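Local coordinates for esterase (Xanthomonas oryzae pv. oryzae, PDB 3H2G), which hydrolyses ester bonds and degrades the rice cell wall, acting as a virulence factor of this bacterial pathogen, at residues 109-114 and 380-385; 171-176 and 201-206; 11-16 and 44-49. All blocks are in the same frame, centred on the assembly; numbering follows the deposited sequence.

Contact 1: residues 109-114 and 380-385; sequences LVTRLA and TKESCI
Glu382 reaches Arg112 because its CG stands anti to the backbone N (chi1 -178°) and the chain runs on extended, while Arg112 bends at chi2 (-67°), which brings the edge of its guanidinium up to the carboxylate. The two flat groups are almost perpendicular, 84° apart. Arg112 NE gives Glu382 OE2 a nearly straight bond of 3.0 Å, with OE2 in the guanidinium plane but approached from above the carboxylate plane. Arg112 NH2 adds a weak bond to the same OE2 at 3.4 Å. A water, 2.7 Å from Thr111 OG1, donates to Glu382 OE2 at 2.8 Å, so one carboxylate oxygen receives three donors, one of them weakly. Beneath this salt bridge lies an apolar layer, where Ile385 CG2 sits 3.8 Å from Arg112 CB and 3.9 Å from Leu113 CG. The axes of 109-114 and 380-385 run nearly parallel, 10.6 Å apart at their closest, a gap spanned by side chains and a bridging water. The guanidinium has a second carboxylate partner, Glu38, reached through NH1. Ile385 also packs on Trp84 and Ile205, seating helix 376-396 on strands 79-85 and 198-205; Leu109, on Trp84 and Leu68, seats helix 108-114 on 79-85 and 60-71.

Contact 2: residues 171-176 and 201-206; sequences MLSGYS and ASAPIS
Ile205, Ala201 and Leu172 bury the most surface of any residues in this pairing of neighbouring parallel strands, joined by helix 177-192 in a beta-alpha-beta crossover of an alpha/beta-hydrolase fold. Ile205 binds through both backbone groups: its N donates to Gly174 O at 2.7 Å and its O accepts from Ser176 N at 2.9 Å. Its chi1 of -58° puts CG2 opposite the backbone N, where it meets the edge of the Tyr175 ring, 4.2 Å from Tyr175 CD1. Ile205 CD1, carried on by an extended chi2, lies 3.8 Å from Ser173 OG. At the other end of the pair, Ala201 O receives Leu172 N at 3.0 Å, and Ala201 CB packs 3.9 Å from Met171 CG on the face that also carries Ala203 and Ile205. Leu172 continues the ladder, its O taking Ala203 N at 2.8 Å, and sends its side chain to the opposite face with Ser202.

The strand then runs into Ser176, whose positive phi fits a nucleophile elbow of the GxSxG type, illustrating how such folds generally place the nucleophile in a sharp strand-to-helix turn. Ser176 OG is hydrogen-bonded to His377 NE2, consistent with the serine and histidine of a catalytic triad. Ala203 O is taken by a side chain: Ser173 OG donates to it at 2.7 Å, coming in tilted 32° from the carbonyl plane.

Contact 3: residues 11-16 and 44-49; sequences NFLTSY and VRVAEF
Leu13 and Thr14 together stand against the single residue Val46, a beta bulge in an otherwise antiparallel pair. Leu13 N donates to Val46 O at 2.9 Å and Val46 N returns a nearly straight bond to Thr14 O at 2.8 Å, so the extra residue is absorbed without a break in the ladder. Regular hydrogen-bonded pairs, Asn11 with Glu48 and Tyr16 with Val44, flank the bulge.

On the face of Phe12 and Ala47, the extended Arg45 stacks its guanidinium on the Phe12 ring, offset toward the rim and with the planes 15° apart, a cation-pi arrangement. The same ring packs against Val158 and Leu162 of helix 141-162. The other face is partly apolar, with Tyr16 CE1 resting 3.4 Å from Val46 CG2.

Strand 7-16 is the outermost strand at this end of the sheet, and a polar pair adds to its join with strand 43-54. Glu48 has its CG between the backbone N and the carbonyl carbon (chi1 62°), which sets the carboxylate alongside the Asn11 side chain. Its OE2 is in a salt bridge with Lys98, while OE1 accepts Asn11 ND2 at 3.1 Å from 38° above the carboxylate plane.

From the N terminus, contact 3 closes first: the chain leaves strand 7-16, passes through helix 18-26 and returns as strand 43-54, completing one margin of the mixed sheet. Only afterwards does contact 1 open at 109-114, and it closes 266 residues later near the C terminus. Contact 2 falls wholly within that long excursion as a short crossover within the parallel part of the sheet. No loops cross. Helix 108-114, one half of contact 1, also packs Val110 and Ala114 on Tyr16 and Val44 of contact 3. Helix 376-396 meets contact 2, where Thr380 OG1 lies 2.7 Å from Ser206 OG, probably hydrogen-bonded. Contacts 2 and 3 do not touch, but share the sheet.

Contact 1: residues 109-114 and 380-385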
# COMPACT_ATOMS: atom_id res chain seq x y z
N LEU A 109 4.36 10.49 6.79
CA LEU A 109 5.65 10.00 6.32
C LEU A 109 6.71 11.05 6.63
O LEU A 109 7.86 10.72 6.93
CB LEU A 109 5.63 9.72 4.81
CG LEU A 109 4.73 8.56 4.35
CD1 LEU A 109 4.96 8.33 2.87
CD2 LEU A 109 5.05 7.30 5.15
N VAL A 110 6.32 12.31 6.55
CA VAL A 110 7.23 13.41 6.84
C VAL A 110 7.36 13.65 8.35
O VAL A 110 8.46 13.66 8.90
CB VAL A 110 6.76 14.73 6.19
CG1 VAL A 110 7.60 15.90 6.71
CG2 VAL A 110 6.87 14.64 4.68
N THR A 111 6.22 13.84 9.00
CA THR A 111 6.18 14.16 10.43
C THR A 111 6.56 13.07 11.42
O THR A 111 7.07 13.37 12.50
CB THR A 111 4.79 14.70 10.83
OG1 THR A 111 3.81 13.66 10.72
CG2 THR A 111 4.39 15.85 9.92
N ARG A 112 6.33 11.81 11.07
CA ARG A 112 6.63 10.72 12.00
C ARG A 112 7.86 9.88 11.68
O ARG A 112 8.48 9.32 12.57
CB ARG A 112 5.43 9.77 12.10
CG ARG A 112 4.13 10.44 12.46
CD ARG A 112 4.15 10.99 13.87
NE ARG A 112 2.84 11.52 14.25
CZ ARG A 112 2.50 11.88 15.48
NH1 ARG A 112 3.37 11.76 16.47
NH2 ARG A 112 1.28 12.33 15.72
N LEU A 113 8.21 9.79 10.40
CA LEU A 113 9.34 8.96 9.99
C LEU A 113 10.57 9.72 9.50
O LEU A 113 11.64 9.62 10.10
CB LEU A 113 8.86 7.97 8.93
CG LEU A 113 7.80 6.97 9.43
CD1 LEU A 113 7.25 6.17 8.27
CD2 LEU A 113 8.42 6.05 10.48
N ALA A 114 10.43 10.47 8.41
CA ALA A 114 11.56 11.22 7.87
C ALA A 114 12.11 12.21 8.89
O ALA A 114 13.32 12.45 8.96
CB ALA A 114 11.15 11.96 6.59
N THR A 380 -5.97 4.06 11.21
CA THR A 380 -4.79 3.23 11.44
C THR A 380 -3.53 3.70 10.74
O THR A 380 -2.43 3.32 11.14
CB THR A 380 -5.03 1.75 11.03
OG1 THR A 380 -5.17 1.67 9.60
CG2 THR A 380 -6.28 1.21 11.69
N LYS A 381 -3.67 4.53 9.71
CA LYS A 381 -2.49 5.00 8.99
C LYS A 381 -1.48 5.68 9.91
O LYS A 381 -0.36 5.20 10.05
CB LYS A 381 -2.88 5.95 7.86
CG LYS A 381 -1.70 6.33 6.98
CD LYS A 381 -2.09 7.38 5.95
CE LYS A 381 -0.90 7.79 5.11
NZ LYS A 381 -1.25 8.90 4.19
N GLU A 382 -1.86 6.78 10.54
CA GLU A 382 -0.92 7.46 11.42
C GLU A 382 -0.72 6.76 12.76
O GLU A 382 0.40 6.68 13.26
CB GLU A 382 -1.31 8.92 11.66
CG GLU A 382 -0.29 9.65 12.54
CD GLU A 382 -0.52 11.15 12.61
OE1 GLU A 382 -1.67 11.56 12.89
OE2 GLU A 382 0.45 11.91 12.40
N SER A 383 -1.80 6.23 13.34
CA SER A 383 -1.70 5.54 14.62
C SER A 383 -0.72 4.38 14.55
O SER A 383 0.13 4.20 15.43
CB SER A 383 -3.07 5.01 15.06
OG SER A 383 -3.94 6.08 15.38
N CYS A 384 -0.84 3.57 13.50
CA CYS A 384 0.05 2.44 13.31
C CYS A 384 1.47 2.85 12.94
O CYS A 384 2.43 2.20 13.36
CB CYS A 384 -0.51 1.49 12.25
SG CYS A 384 -1.70 0.28 12.90
N ILE A 385 1.61 3.90 12.14
CA ILE A 385 2.95 4.35 11.77
C ILE A 385 3.70 4.66 13.06
O ILE A 385 4.85 4.26 13.24
CB ILE A 385 2.90 5.62 10.88
CG1 ILE A 385 2.53 5.24 9.45
CG2 ILE A 385 4.25 6.34 10.91
CD1 ILE A 385 2.33 6.43 8.52
O HOH W 1 1.14 14.23 10.95

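Contact 2: residues 171-176 and 201-206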
# COMPACT_ATOMS: atom_id res chain seq x y z
N MET A 171 14.23 -1.32 5.67
CA MET A 171 12.98 -1.63 6.35
C MET A 171 11.84 -1.43 5.37
O MET A 171 12.00 -0.79 4.33
CB MET A 171 12.80 -0.72 7.56
CG MET A 171 13.88 -0.88 8.61
SD MET A 171 13.55 0.20 10.01
CE MET A 171 15.19 0.30 10.76
N LEU A 172 10.68 -1.99 5.72
CA LEU A 172 9.50 -1.87 4.87
C LEU A 172 8.25 -1.61 5.70
O LEU A 172 8.13 -2.07 6.83
CB LEU A 172 9.28 -3.17 4.09
CG LEU A 172 10.32 -3.58 3.04
CD1 LEU A 172 10.05 -5.01 2.59
CD2 LEU A 172 10.27 -2.61 1.87
N SER A 173 7.33 -0.86 5.11
CA SER A 173 6.05 -0.58 5.75
C SER A 173 5.10 -0.10 4.66
O SER A 173 5.52 0.15 3.53
CB SER A 173 6.19 0.48 6.85
OG SER A 173 5.00 0.55 7.61
N GLY A 174 3.83 0.02 5.00
CA GLY A 174 2.83 0.46 4.04
C GLY A 174 1.47 0.37 4.69
O GLY A 174 1.28 -0.40 5.64
N TYR A 175 0.51 1.14 4.18
CA TYR A 175 -0.83 1.18 4.73
C TYR A 175 -1.91 0.78 3.72
O TYR A 175 -1.88 1.23 2.57
CB TYR A 175 -1.11 2.59 5.28
CG TYR A 175 -2.57 2.99 5.32
CD1 TYR A 175 -3.45 2.39 6.22
CD2 TYR A 175 -3.07 3.94 4.44
CE1 TYR A 175 -4.80 2.73 6.24
CE2 TYR A 175 -4.42 4.29 4.46
CZ TYR A 175 -5.28 3.68 5.36
OH TYR A 175 -6.62 4.00 5.36
N SER A 176 -2.84 -0.07 4.16
CA SER A 176 -3.96 -0.55 3.35
C SER A 176 -3.46 -1.39 2.17
O SER A 176 -2.86 -2.45 2.38
CB SER A 176 -4.78 0.65 2.85
OG SER A 176 -6.08 0.24 2.45
N ALA A 201 13.55 -5.07 9.29
CA ALA A 201 12.23 -4.85 9.87
C ALA A 201 11.17 -4.63 8.81
O ALA A 201 11.41 -3.98 7.79
CB ALA A 201 12.27 -3.65 10.82
N SER A 202 9.98 -5.17 9.06
CA SER A 202 8.85 -5.02 8.15
C SER A 202 7.63 -4.76 9.01
O SER A 202 7.38 -5.49 9.97
CB SER A 202 8.65 -6.30 7.33
OG SER A 202 7.54 -6.16 6.46
N ALA A 203 6.87 -3.72 8.68
CA ALA A 203 5.67 -3.39 9.45
C ALA A 203 4.46 -3.07 8.57
O ALA A 203 4.08 -1.90 8.43
CB ALA A 203 5.96 -2.21 10.40
N PRO A 204 3.85 -4.09 7.96
CA PRO A 204 2.68 -3.88 7.11
C PRO A 204 1.53 -3.35 7.97
O PRO A 204 1.33 -3.83 9.09
CB PRO A 204 2.37 -5.28 6.57
CG PRO A 204 3.71 -5.97 6.61
CD PRO A 204 4.28 -5.50 7.93
N ILE A 205 0.78 -2.39 7.45
CA ILE A 205 -0.33 -1.80 8.19
C ILE A 205 -1.69 -2.00 7.52
O ILE A 205 -1.89 -1.63 6.37
CB ILE A 205 -0.10 -0.28 8.38
CG1 ILE A 205 1.22 -0.04 9.12
CG2 ILE A 205 -1.27 0.34 9.14
CD1 ILE A 205 1.67 1.42 9.10
N SER A 206 -2.62 -2.59 8.26
CA SER A 206 -3.98 -2.81 7.78
C SER A 206 -4.08 -3.36 6.35
O SER A 206 -4.92 -2.91 5.57
CB SER A 206 -4.77 -1.51 7.89
OG SER A 206 -4.69 -0.99 9.21

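Contact 3: residues 11-16 and 44-49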
# COMPACT_ATOMS: atom_id res chain seq x y z
N ASN A 11 14.05 15.09 -9.22
CA ASN A 11 13.84 16.51 -8.99
C ASN A 11 13.50 16.76 -7.53
O ASN A 11 12.76 15.99 -6.92
CB ASN A 11 12.70 17.00 -9.89
CG ASN A 11 12.49 18.49 -9.81
OD1 ASN A 11 13.42 19.27 -10.04
ND2 ASN A 11 11.27 18.90 -9.48
N PHE A 12 14.04 17.83 -6.97
CA PHE A 12 13.75 18.16 -5.58
C PHE A 12 12.68 19.24 -5.58
O PHE A 12 12.79 20.24 -6.29
CB PHE A 12 15.03 18.60 -4.88
CG PHE A 12 16.12 17.56 -4.92
CD1 PHE A 12 16.98 17.48 -6.00
CD2 PHE A 12 16.21 16.60 -3.91
CE1 PHE A 12 17.93 16.46 -6.09
CE2 PHE A 12 17.15 15.57 -3.99
CZ PHE A 12 18.01 15.50 -5.08
N LEU A 13 11.63 19.00 -4.79
CA LEU A 13 10.50 19.92 -4.72
C LEU A 13 10.56 21.00 -3.65
O LEU A 13 10.40 22.18 -3.96
CB LEU A 13 9.21 19.12 -4.52
CG LEU A 13 8.81 18.17 -5.66
CD1 LEU A 13 7.51 17.45 -5.31
CD2 LEU A 13 8.65 18.98 -6.95
N THR A 14 10.79 20.59 -2.41
CA THR A 14 10.84 21.54 -1.30
C THR A 14 11.44 20.86 -0.08
O THR A 14 11.81 19.69 -0.12
CB THR A 14 9.41 22.03 -0.95
OG1 THR A 14 9.48 23.03 0.08
CG2 THR A 14 8.56 20.87 -0.45
N SER A 15 11.56 21.62 1.01
CA SER A 15 12.11 21.09 2.25
C SER A 15 11.33 21.70 3.41
O SER A 15 10.83 22.82 3.30
CB SER A 15 13.60 21.45 2.40
OG SER A 15 14.36 20.87 1.36
N TYR A 16 11.23 20.96 4.51
CA TYR A 16 10.53 21.44 5.69
C TYR A 16 11.50 21.44 6.86
O TYR A 16 12.27 20.50 7.04
CB TYR A 16 9.34 20.53 6.00
CG TYR A 16 8.45 20.33 4.81
CD1 TYR A 16 8.37 19.09 4.17
CD2 TYR A 16 7.74 21.40 4.26
CE1 TYR A 16 7.60 18.92 3.03
CE2 TYR A 16 6.97 21.24 3.12
CZ TYR A 16 6.91 20.00 2.50
OH TYR A 16 6.17 19.85 1.35
N VAL A 44 13.36 17.94 6.64
CA VAL A 44 13.03 16.92 5.64
C VAL A 44 12.98 17.48 4.23
O VAL A 44 12.28 18.45 3.97
CB VAL A 44 11.67 16.25 5.95
CG1 VAL A 44 11.34 15.21 4.88
CG2 VAL A 44 11.71 15.60 7.32
N ARG A 45 13.73 16.86 3.32
CA ARG A 45 13.75 17.29 1.93
C ARG A 45 12.87 16.35 1.12
O ARG A 45 12.92 15.13 1.30
CB ARG A 45 15.18 17.24 1.38
CG ARG A 45 15.34 17.87 0.01
CD ARG A 45 16.77 17.77 -0.48
NE ARG A 45 17.01 18.63 -1.64
CZ ARG A 45 18.10 18.58 -2.39
NH1 ARG A 45 19.06 17.70 -2.12
NH2 ARG A 45 18.24 19.40 -3.42
N VAL A 46 12.04 16.93 0.25
CA VAL A 46 11.15 16.14 -0.59
C VAL A 46 11.66 16.09 -2.02
O VAL A 46 11.89 17.13 -2.65
CB VAL A 46 9.72 16.74 -0.60
CG1 VAL A 46 8.80 15.86 -1.44
CG2 VAL A 46 9.20 16.85 0.83
N ALA A 47 11.83 14.88 -2.53
CA ALA A 47 12.30 14.69 -3.90
C ALA A 47 11.37 13.74 -4.64
O ALA A 47 10.64 12.96 -4.02
CB ALA A 47 13.72 14.14 -3.90
N GLU A 48 11.39 13.83 -5.96
CA GLU A 48 10.57 12.97 -6.80
C GLU A 48 11.51 12.38 -7.84
O GLU A 48 12.60 12.91 -8.07
CB GLU A 48 9.46 13.77 -7.48
CG GLU A 48 9.96 14.86 -8.42
CD GLU A 48 8.84 15.74 -8.93
OE1 GLU A 48 9.13 16.65 -9.73
OE2 GLU A 48 7.67 15.52 -8.54
N PHE A 49 11.10 11.29 -8.47
CA PHE A 49 11.95 10.67 -9.47
C PHE A 49 11.18 9.67 -10.32
O PHE A 49 10.09 9.23 -9.95
CB PHE A 49 13.15 9.99 -8.79
CG PHE A 49 12.77 8.85 -7.87
CD1 PHE A 49 12.70 7.55 -8.35
CD2 PHE A 49 12.47 9.09 -6.53
CE1 PHE A 49 12.34 6.49 -7.50
CE2 PHE A 49 12.11 8.04 -5.67
CZ PHE A 49 12.04 6.75 -6.16